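Long-range contacts in putative sugar phosphate isomerase (Acidithiobacillus ferrooxidans, PDB 3L2H), which is of uncertain function but probably binds a metal ion in its cupin domain and may isomerise sugar phosphates: residues L43-Q52 against V116-L124; H66-G77 against I90-H101. One frame throughout, in Å; residues are numbered along the deposited sequence. Where two conformers were deposited one is given.

Contact 1. Residues L43-Q52 against V116-L124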
loop_
_atom_site.group_PDB
_atom_site.type_symbol
_atom_site.label_atom_id
_atom_site.label_comp_id
_atom_site.label_asym_id
_atom_site.label_seq_id
_atom_site.Cartn_x
_atom_site.Cartn_y
_atom_site.Cartn_z
ATOM N N LEU B 43 2.517 -16.033 9.660
ATOM C CA LEU B 43 2.431 -14.572 9.473
ATOM C C LEU B 43 3.328 -14.092 8.340
ATOM O O LEU B 43 4.475 -14.554 8.183
ATOM C CB LEU B 43 2.773 -13.815 10.743
ATOM C CG LEU B 43 1.932 -14.154 11.968
ATOM C CD1 LEU B 43 2.481 -13.359 13.151
ATOM C CD2 LEU B 43 0.465 -13.865 11.757
ATOM N N ARG B 44 2.792 -13.166 7.540
ATOM C CA ARG B 44 3.501 -12.629 6.385
ATOM C C ARG B 44 3.835 -11.136 6.432
ATOM O O ARG B 44 4.743 -10.709 5.764
ATOM C CB ARG B 44 2.640 -12.872 5.159
ATOM C CG ARG B 44 2.440 -14.372 4.935
ATOM C CD ARG B 44 1.475 -14.656 3.810
ATOM N NE ARG B 44 1.869 -13.895 2.626
ATOM C CZ ARG B 44 2.949 -14.143 1.875
ATOM N NH1 ARG B 44 3.805 -15.131 2.187
ATOM N NH2 ARG B 44 3.209 -13.360 0.822
ATOM N N HIS B 45 3.106 -10.346 7.204
ATOM C CA HIS B 45 3.261 -8.889 7.166
ATOM C C HIS B 45 3.956 -8.317 8.387
ATOM O O HIS B 45 4.130 -7.111 8.524
ATOM C CB HIS B 45 1.879 -8.265 6.992
ATOM C CG HIS B 45 1.217 -8.695 5.721
ATOM N ND1 HIS B 45 1.601 -8.200 4.493
ATOM C CD2 HIS B 45 0.250 -9.609 5.477
ATOM C CE1 HIS B 45 0.885 -8.787 3.547
ATOM N NE2 HIS B 45 0.057 -9.643 4.115
HETATM N N MSE B 46 4.331 -9.209 9.294
HETATM C CA MSE B 46 5.054 -8.884 10.508
HETATM C C MSE B 46 5.987 -10.043 10.769
HETATM O O MSE B 46 5.701 -11.179 10.374
HETATM C CB MSE B 46 4.158 -8.766 11.727
HETATM C CG MSE B 46 2.814 -8.129 11.520
HETATM SE SE MSE B 46 1.872 -7.980 13.272
HETATM C CE MSE B 46 1.757 -9.764 13.779
ATOM N N GLY B 47 7.075 -9.731 11.446
ATOM C CA GLY B 47 8.082 -10.671 11.894
ATOM C C GLY B 47 8.023 -10.630 13.416
ATOM O O GLY B 47 7.987 -9.542 14.038
ATOM N N ILE B 48 7.870 -11.784 14.036
ATOM C CA ILE B 48 7.925 -11.896 15.467
ATOM C C ILE B 48 8.939 -13.010 15.771
ATOM O O ILE B 48 8.703 -14.167 15.403
ATOM C CB ILE B 48 6.568 -12.199 16.090
ATOM C CG1 ILE B 48 5.545 -11.111 15.735
ATOM C CG2 ILE B 48 6.717 -12.327 17.661
ATOM C CD1 ILE B 48 4.090 -11.327 16.160
ATOM N N HIS B 49 10.014 -12.636 16.461
ATOM C CA HIS B 49 11.178 -13.470 16.669
ATOM C C HIS B 49 11.528 -13.513 18.160
ATOM O O HIS B 49 11.623 -12.473 18.820
ATOM C CB HIS B 49 12.371 -12.907 15.890
ATOM C CG HIS B 49 12.147 -12.798 14.416
ATOM N ND1 HIS B 49 12.366 -13.856 13.551
ATOM C CD2 HIS B 49 11.697 -11.771 13.649
ATOM C CE1 HIS B 49 12.106 -13.465 12.313
ATOM N NE2 HIS B 49 11.699 -12.205 12.346
ATOM N N LEU B 50 11.746 -14.707 18.665
ATOM C CA LEU B 50 12.327 -14.876 19.987
ATOM C C LEU B 50 13.824 -15.132 19.787
ATOM O O LEU B 50 14.231 -16.088 19.117
ATOM C CB LEU B 50 11.634 -15.983 20.744
ATOM C CG LEU B 50 12.154 -15.950 22.190
ATOM C CD1 LEU B 50 11.008 -16.021 23.156
ATOM C CD2 LEU B 50 13.222 -17.025 22.436
ATOM N N ILE B 51 14.642 -14.231 20.291
ATOM C CA ILE B 51 16.082 -14.277 20.016
ATOM C C ILE B 51 16.856 -14.493 21.299
ATOM O O ILE B 51 16.415 -14.089 22.384
ATOM C CB ILE B 51 16.590 -13.001 19.237
ATOM C CG1 ILE B 51 16.621 -11.774 20.138
ATOM C CG2 ILE B 51 15.705 -12.728 18.027
ATOM C CD1 ILE B 51 17.383 -10.590 19.572
ATOM N N GLN B 52 17.987 -15.162 21.164
ATOM C CA GLN B 52 18.917 -15.378 22.267
ATOM C C GLN B 52 20.288 -14.865 21.800
ATOM O O GLN B 52 20.764 -15.301 20.753
ATOM C CB GLN B 52 19.020 -16.855 22.655
ATOM C CG GLN B 52 17.673 -17.530 22.905
ATOM C CD GLN B 52 17.795 -19.036 23.015
ATOM O OE1 GLN B 52 18.796 -19.621 22.593
ATOM N NE2 GLN B 52 16.771 -19.683 23.593
ATOM N N VAL B 116 17.610 -12.592 26.279
ATOM C CA VAL B 116 16.500 -13.180 25.540
ATOM C C VAL B 116 15.393 -12.133 25.327
ATOM O O VAL B 116 14.905 -11.527 26.266
ATOM C CB VAL B 116 15.952 -14.455 26.240
ATOM C CG1 VAL B 116 14.818 -15.116 25.435
ATOM C CG2 VAL B 116 17.118 -15.442 26.504
ATOM N N CYS B 117 15.055 -11.891 24.067
ATOM C CA CYS B 117 14.110 -10.860 23.672
ATOM C C CYS B 117 13.147 -11.327 22.618
ATOM O O CYS B 117 13.433 -12.250 21.853
ATOM C CB CYS B 117 14.830 -9.670 23.010
ATOM S SG CYS B 117 16.090 -8.897 24.072
ATOM N N LEU B 118 12.022 -10.637 22.578
ATOM C CA LEU B 118 11.113 -10.690 21.467
ATOM C C LEU B 118 11.449 -9.511 20.572
ATOM O O LEU B 118 11.577 -8.375 21.058
ATOM C CB LEU B 118 9.666 -10.548 21.910
ATOM C CG LEU B 118 8.912 -11.738 22.396
ATOM C CD1 LEU B 118 7.492 -11.247 22.727
ATOM C CD2 LEU B 118 8.950 -12.862 21.307
ATOM N N VAL B 119 11.686 -9.784 19.299
ATOM C CA VAL B 119 11.877 -8.767 18.300
ATOM C C VAL B 119 10.645 -8.777 17.363
ATOM O O VAL B 119 10.264 -9.827 16.812
ATOM C CB VAL B 119 13.198 -8.954 17.533
ATOM C CG1 VAL B 119 13.295 -7.897 16.433
ATOM C CG2 VAL B 119 14.388 -8.855 18.497
ATOM N N ILE B 120 10.037 -7.595 17.201
ATOM C CA ILE B 120 8.792 -7.401 16.474
ATOM C C ILE B 120 9.044 -6.382 15.396
ATOM O O ILE B 120 9.536 -5.268 15.692
ATOM C CB ILE B 120 7.684 -6.892 17.383
ATOM C CG1 ILE B 120 7.394 -7.885 18.515
ATOM C CG2 ILE B 120 6.383 -6.632 16.564
ATOM C CD1 ILE B 120 6.873 -7.250 19.791
ATOM N N GLY B 121 8.766 -6.734 14.137
ATOM C CA GLY B 121 8.998 -5.806 13.053
ATOM C C GLY B 121 8.035 -5.939 11.893
ATOM O O GLY B 121 7.335 -6.963 11.732
ATOM N N GLN B 122 7.901 -4.866 11.141
ATOM C CA GLN B 122 7.053 -4.908 9.951
ATOM C C GLN B 122 7.799 -5.636 8.913
ATOM O O GLN B 122 9.045 -5.629 8.936
ATOM C CB GLN B 122 6.768 -3.538 9.383
ATOM C CG GLN B 122 5.913 -2.665 10.171
ATOM C CD GLN B 122 5.622 -1.409 9.419
ATOM O OE1 GLN B 122 6.290 -0.394 9.621
ATOM N NE2 GLN B 122 4.647 -1.467 8.505
ATOM N N ARG B 123 7.080 -6.260 7.991
ATOM C CA ARG B 123 7.659 -6.828 6.788
ATOM C C ARG B 123 7.054 -6.136 5.587
ATOM O O ARG B 123 5.912 -6.395 5.296
ATOM C CB ARG B 123 7.352 -8.299 6.655
ATOM C CG ARG B 123 8.125 -9.138 7.598
ATOM C CD ARG B 123 8.127 -10.554 7.145
ATOM N NE ARG B 123 8.851 -11.302 8.136
ATOM C CZ ARG B 123 8.916 -12.622 8.190
ATOM N NH1 ARG B 123 8.277 -13.369 7.320
ATOM N NH2 ARG B 123 9.637 -13.190 9.142
ATOM N N LEU B 124 7.793 -5.235 4.946
ATOM C CA LEU B 124 7.296 -4.482 3.797
ATOM C C LEU B 124 8.076 -4.865 2.555
ATOM O O LEU B 124 9.230 -5.251 2.635
ATOM C CB LEU B 124 7.460 -2.987 4.008
ATOM C CG LEU B 124 6.723 -2.417 5.185
ATOM C CD1 LEU B 124 7.107 -0.901 5.376
ATOM C CD2 LEU B 124 5.171 -2.649 5.019
HETATM O O HOH W 1 6.740 -12.552 4.991
HETATM O O HOH W 2 3.562 -4.569 8.300
HETATM O O HOH W 3 3.573 -6.282 4.231
HETATM O O HOH W 4 11.267 -10.381 9.982
#
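Gly-47 and Gly-121 face each other as a hydrogen-bonded pair near one end of an antiparallel ladder between two adjacent strands of the cupin beta-barrel. Backbone bonds come first: Gly-47 N reaches Gly-121 O at 2.8 Å, Gly-121 N returns the bond to Gly-47 O at 2.9 Å, and the pairs His-49 with Val-119 and Ile-51 with Cys-117 also bond in both directions. Beyond the strands, Arg-123 N still bonds to His-45 O, but from well above the carbonyl plane, as the two chains leave the ladder.

Apolar contacts line both faces. On the one carrying Ile-51, Cys-117 and Val-119, Ile-51 sets CG1 between its backbone N and carbonyl carbon (chi1 73°), which leads CD1 to within 3.6 Å of Val-119 CG2. On the other, Leu-50 CD2 lies 3.9 Å from Val-116 CG1, while Ile-48 on the same face packs against Ala-71 of the second subunit.

Polar side chains gather at the glycine end. The extended Arg-123 chain runs over the strand at Gly-47, whose lack of a side chain leaves room for it. Met-46 O lies over one face of the guanidinium, and His-49 NE2 is at its edge; NH2 forms a salt bridge with Asp-39, and His-49 ND1 is hydrogen-bonded to Asn-34. Water completes the grip: one molecule accepts from Arg-123 NE at 3.2 Å and meets His-49 NE2, in the plane of the imidazole, at 3.0 Å.

Contact 2. Residues H66-G77 against I90-H101; sequences HYEEEAVYVLSG and IAPGDFVGFPCH. With EDO (1,2-ethanediol), chain N.
Tyr-73 and Phe-95 both swing CG opposite the backbone N (chi1 -175° and 175°), and the two side chains cross at about a right angle, Tyr-73 CD1 lying 4.1 Å from Phe-95 CB at the edge of the phenylalanine ring. The outer end of that ring, CE1 and CZ, reaches Ala-71, whose CB is 3.8 Å from Phe-95 CE1. On the opposite face of the sheet, Val-96 turns CG1 into the notch between its N and carbonyl carbon, where it meets Val-72 CB.

These pairs belong to an antiparallel ladder of the cupin barrel. Val-72 and Val-96 exchange two backbone bonds, whereas of the two between Glu-70 and Phe-98 the one donated by Glu-70 N is weak. Phe-95 and Val-96 also pair with a strand of the second subunit, continuing the sheet across the interface. A type II turn from Ala-91 to Asp-94 closes one end: Gly-93 N donates to Val-74 O at 2.8 Å, and Asp-94 OD2 accepts from Ala-91 N while OD1 accepts from Ala-11 N of the second subunit. Beside it, Tyr-73 OH and Gly-93 O share a water.

At the other end, His-66 CA sits 3.9 Å from the centroid of the His-101 ring, over its face, in a CH-pi contact, while His-66 NE2 bonds to Asp-130. Glu-70 points to the valine face, where OE1 is held by His-63 and OE2 lies 2.5 Å from O1 of an ethanediol, probably from the crystallisation liquor, too short a distance to be trusted as a bond length; its C2 lies 3.7 Å from Val-72 CG2.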
loop_
_atom_site.group_PDB
_atom_site.type_symbol
_atom_site.label_atom_id
_atom_site.label_comp_id
_atom_site.label_asym_id
_atom_site.label_seq_id
_atom_site.Cartn_x
_atom_site.Cartn_y
_atom_site.Cartn_z
ATOM N N HIS B 66 14.100 3.198 7.207
ATOM C CA HIS B 66 13.370 4.343 6.717
ATOM C C HIS B 66 11.856 4.100 6.599
ATOM O O HIS B 66 11.109 5.073 6.584
ATOM C CB HIS B 66 13.895 4.738 5.320
ATOM C CG HIS B 66 15.278 5.295 5.323
ATOM N ND1 HIS B 66 15.653 6.347 4.515
ATOM C CD2 HIS B 66 16.381 4.950 6.036
ATOM C CE1 HIS B 66 16.927 6.617 4.732
ATOM N NE2 HIS B 66 17.390 5.787 5.652
ATOM N N TYR B 67 11.424 2.845 6.451
ATOM C CA TYR B 67 10.001 2.513 6.258
ATOM C C TYR B 67 9.456 1.452 7.210
ATOM O O TYR B 67 8.277 1.515 7.594
ATOM C CB TYR B 67 9.751 2.039 4.793
ATOM C CG TYR B 67 9.822 3.173 3.817
ATOM C CD1 TYR B 67 8.708 3.966 3.567
ATOM C CD2 TYR B 67 11.010 3.503 3.201
ATOM C CE1 TYR B 67 8.800 5.053 2.700
ATOM C CE2 TYR B 67 11.122 4.604 2.315
ATOM C CZ TYR B 67 10.025 5.351 2.063
ATOM O OH TYR B 67 10.087 6.438 1.218
ATOM N N GLU B 68 10.246 0.453 7.552
ATOM C CA GLU B 68 9.784 -0.571 8.497
ATOM C C GLU B 68 9.994 -0.176 9.966
ATOM O O GLU B 68 11.103 0.207 10.364
ATOM C CB GLU B 68 10.473 -1.916 8.270
ATOM C CG GLU B 68 10.086 -2.684 6.995
ATOM C CD GLU B 68 10.775 -4.031 6.863
ATOM O OE1 GLU B 68 11.643 -4.363 7.707
ATOM O OE2 GLU B 68 10.439 -4.818 5.917
ATOM N N GLU B 69 8.922 -0.240 10.762
ATOM C CA GLU B 69 9.032 -0.120 12.207
ATOM C C GLU B 69 9.615 -1.396 12.822
ATOM O O GLU B 69 9.495 -2.486 12.267
ATOM C CB GLU B 69 7.645 0.196 12.820
ATOM C CG GLU B 69 7.238 1.620 12.434
ATOM C CD GLU B 69 5.947 2.065 13.047
ATOM O OE1 GLU B 69 5.172 1.184 13.443
ATOM O OE2 GLU B 69 5.724 3.298 13.100
ATOM N N GLU B 70 10.234 -1.255 13.992
ATOM C CA GLU B 70 10.871 -2.365 14.676
ATOM C C GLU B 70 10.700 -2.103 16.173
ATOM O O GLU B 70 10.662 -0.942 16.571
ATOM C CB GLU B 70 12.361 -2.379 14.295
ATOM C CG GLU B 70 13.170 -3.419 14.873
ATOM C CD GLU B 70 14.550 -3.521 14.205
ATOM O OE1 GLU B 70 15.184 -2.498 13.790
ATOM O OE2 GLU B 70 14.965 -4.666 14.097
ATOM N N ALA B 71 10.656 -3.153 16.987
ATOM C CA ALA B 71 10.616 -3.007 18.433
ATOM C C ALA B 71 11.222 -4.225 19.114
ATOM O O ALA B 71 11.306 -5.303 18.510
ATOM C CB ALA B 71 9.171 -2.791 18.921
ATOM N N VAL B 72 11.621 -4.056 20.381
ATOM C CA VAL B 72 12.261 -5.113 21.162
ATOM C C VAL B 72 11.643 -5.171 22.537
ATOM O O VAL B 72 11.428 -4.132 23.160
ATOM C CB VAL B 72 13.778 -4.910 21.299
ATOM C CG1 VAL B 72 14.408 -6.071 22.124
ATOM C CG2 VAL B 72 14.475 -4.776 19.923
ATOM N N TYR B 73 11.312 -6.370 23.025
ATOM C CA TYR B 73 10.795 -6.540 24.395
ATOM C C TYR B 73 11.688 -7.546 25.104
ATOM O O TYR B 73 11.903 -8.657 24.616
ATOM C CB TYR B 73 9.309 -6.950 24.422
ATOM C CG TYR B 73 8.701 -7.026 25.822
ATOM C CD1 TYR B 73 8.158 -5.902 26.408
ATOM C CD2 TYR B 73 8.672 -8.206 26.549
ATOM C CE1 TYR B 73 7.600 -5.929 27.683
ATOM C CE2 TYR B 73 8.118 -8.237 27.850
ATOM C CZ TYR B 73 7.583 -7.090 28.403
ATOM O OH TYR B 73 6.987 -7.060 29.649
ATOM N N VAL B 74 12.284 -7.128 26.207
ATOM C CA VAL B 74 13.284 -7.967 26.886
ATOM C C VAL B 74 12.593 -8.947 27.806
ATOM O O VAL B 74 11.849 -8.545 28.689
ATOM C CB VAL B 74 14.276 -7.140 27.689
ATOM C CG1 VAL B 74 15.347 -8.061 28.359
ATOM C CG2 VAL B 74 14.956 -6.077 26.813
ATOM N N LEU B 75 12.843 -10.235 27.594
ATOM C CA LEU B 75 12.272 -11.289 28.423
ATOM C C LEU B 75 13.202 -11.692 29.561
ATOM O O LEU B 75 12.725 -11.940 30.658
ATOM C CB LEU B 75 11.929 -12.515 27.574
ATOM C CG LEU B 75 10.841 -12.282 26.515
ATOM C CD1 LEU B 75 10.678 -13.527 25.571
ATOM C CD2 LEU B 75 9.499 -11.882 27.132
ATOM N N SER B 76 14.504 -11.817 29.301
ATOM C CA SER B 76 15.434 -12.131 30.396
ATOM C C SER B 76 16.832 -11.703 30.055
ATOM O O SER B 76 17.173 -11.465 28.879
ATOM C CB SER B 76 15.447 -13.622 30.759
ATOM O OG SER B 76 15.979 -14.406 29.738
ATOM N N GLY B 77 17.636 -11.611 31.109
ATOM C CA GLY B 77 18.991 -11.130 31.030
ATOM C C GLY B 77 19.077 -9.620 30.849
ATOM O O GLY B 77 18.063 -8.917 30.925
ATOM N N ILE B 90 19.552 -2.114 29.433
ATOM C CA ILE B 90 18.225 -2.679 29.330
ATOM C C ILE B 90 18.186 -3.986 30.114
ATOM O O ILE B 90 19.222 -4.629 30.352
ATOM C CB ILE B 90 17.768 -2.871 27.868
ATOM C CG1 ILE B 90 18.740 -3.768 27.077
ATOM C CG2 ILE B 90 17.601 -1.507 27.189
ATOM C CD1 ILE B 90 18.178 -4.169 25.670
ATOM N N ALA B 91 16.988 -4.344 30.549
ATOM C CA ALA B 91 16.774 -5.437 31.446
ATOM C C ALA B 91 15.360 -5.960 31.254
ATOM O O ALA B 91 14.550 -5.322 30.578
ATOM C CB ALA B 91 17.012 -4.956 32.921
ATOM N N PRO B 92 15.034 -7.092 31.878
ATOM C CA PRO B 92 13.722 -7.746 31.668
ATOM C C PRO B 92 12.494 -6.841 31.916
ATOM O O PRO B 92 12.409 -6.074 32.873
ATOM C CB PRO B 92 13.734 -8.936 32.633
ATOM C CG PRO B 92 15.191 -9.159 32.970
ATOM C CD PRO B 92 15.824 -7.776 32.930
ATOM N N GLY B 93 11.593 -6.887 30.947
ATOM C CA GLY B 93 10.388 -6.057 30.973
ATOM C C GLY B 93 10.528 -4.730 30.275
ATOM O O GLY B 93 9.544 -3.978 30.144
ATOM N N ASP B 94 11.735 -4.379 29.865
ATOM C CA ASP B 94 11.938 -3.131 29.104
ATOM C C ASP B 94 11.451 -3.282 27.652
ATOM O O ASP B 94 11.493 -4.347 27.066
ATOM C CB ASP B 94 13.397 -2.707 29.044
ATOM C CG ASP B 94 13.986 -2.293 30.396
ATOM O OD1 ASP B 94 13.255 -2.191 31.445
ATOM O OD2 ASP B 94 15.246 -2.100 30.377
ATOM N N PHE B 95 11.050 -2.168 27.059
ATOM C CA PHE B 95 10.565 -2.137 25.722
ATOM C C PHE B 95 11.192 -0.974 25.010
ATOM O O PHE B 95 11.222 0.148 25.556
ATOM C CB PHE B 95 9.057 -1.933 25.752
ATOM C CG PHE B 95 8.425 -1.753 24.375
ATOM C CD1 PHE B 95 8.121 -2.837 23.583
ATOM C CD2 PHE B 95 8.184 -0.477 23.870
ATOM C CE1 PHE B 95 7.548 -2.644 22.307
ATOM C CE2 PHE B 95 7.604 -0.295 22.639
ATOM C CZ PHE B 95 7.291 -1.385 21.857
ATOM N N VAL B 96 11.639 -1.214 23.781
ATOM C CA VAL B 96 12.125 -0.145 22.941
ATOM C C VAL B 96 11.483 -0.279 21.566
ATOM O O VAL B 96 11.359 -1.395 21.024
ATOM C CB VAL B 96 13.701 -0.102 22.925
ATOM C CG1 VAL B 96 14.268 -1.350 22.487
ATOM C CG2 VAL B 96 14.235 1.039 22.033
ATOM N N GLY B 97 11.012 0.851 21.043
ATOM C CA GLY B 97 10.382 0.893 19.742
ATOM C C GLY B 97 11.048 1.915 18.840
ATOM O O GLY B 97 11.473 2.999 19.302
ATOM N N PHE B 98 11.109 1.590 17.552
ATOM C CA PHE B 98 11.734 2.458 16.565
ATOM C C PHE B 98 10.784 2.859 15.455
ATOM O O PHE B 98 10.601 2.109 14.475
ATOM C CB PHE B 98 12.955 1.769 15.973
ATOM C CG PHE B 98 13.992 1.457 17.000
ATOM C CD1 PHE B 98 14.906 2.419 17.371
ATOM C CD2 PHE B 98 14.025 0.239 17.633
ATOM C CE1 PHE B 98 15.820 2.155 18.349
ATOM C CE2 PHE B 98 14.977 -0.034 18.572
ATOM C CZ PHE B 98 15.853 0.943 18.946
ATOM N N PRO B 99 10.174 4.043 15.600
ATOM C CA PRO B 99 9.470 4.639 14.487
ATOM C C PRO B 99 10.471 4.821 13.328
ATOM O O PRO B 99 11.675 4.901 13.547
ATOM C CB PRO B 99 9.002 5.993 15.047
ATOM C CG PRO B 99 9.003 5.814 16.545
ATOM C CD PRO B 99 10.144 4.895 16.807
ATOM N N CYS B 100 9.969 4.844 12.113
ATOM C CA CYS B 100 10.837 5.067 10.955
ATOM C C CYS B 100 11.675 6.317 11.085
ATOM O O CYS B 100 11.205 7.325 11.539
ATOM C CB CYS B 100 9.984 5.175 9.726
ATOM S SG CYS B 100 9.293 3.638 9.400
ATOM N N HIS B 101 12.923 6.237 10.638
ATOM C CA HIS B 101 13.887 7.356 10.704
ATOM C C HIS B 101 14.185 7.959 12.064
ATOM O O HIS B 101 14.795 9.049 12.125
ATOM C CB HIS B 101 13.394 8.575 9.910
ATOM C CG HIS B 101 13.243 8.335 8.468
ATOM N ND1 HIS B 101 14.299 8.488 7.596
ATOM C CD2 HIS B 101 12.163 7.996 7.719
ATOM C CE1 HIS B 101 13.875 8.245 6.363
ATOM N NE2 HIS B 101 12.585 7.930 6.408
HETATM C C1 EDO N . 17.193 -6.210 16.156
HETATM O O1 EDO N . 17.155 -5.233 15.093
HETATM C C2 EDO N . 17.133 -5.532 17.503
HETATM O O2 EDO N . 18.443 -4.989 17.775
HETATM O O HOH W 5 12.458 1.143 12.532
HETATM O O HOH W 6 7.111 5.192 11.866
HETATM O O HOH W 7 7.120 -4.749 30.859
#

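Followed from the N terminus, the chain passes through strands 20-24 and 27-36 before laying down 43-52, then runs through 66-77 and 90-101 before 116-124 returns beside 43-52. Contact 1 therefore closes the larger loop, and contact 2 is nested within it, closing a shorter one through the strands 79-83 and 86-90. The two meet in one sheet, where strand 115-122 lies between 46-53 and 70-76: Ile-120 O probably bonds to Ala-71 N, and Val-116 O to Leu-75 N. Strand 95-98 forms one edge of this sheet within the chain and 20-24 the other. Both contacts also touch the second subunit.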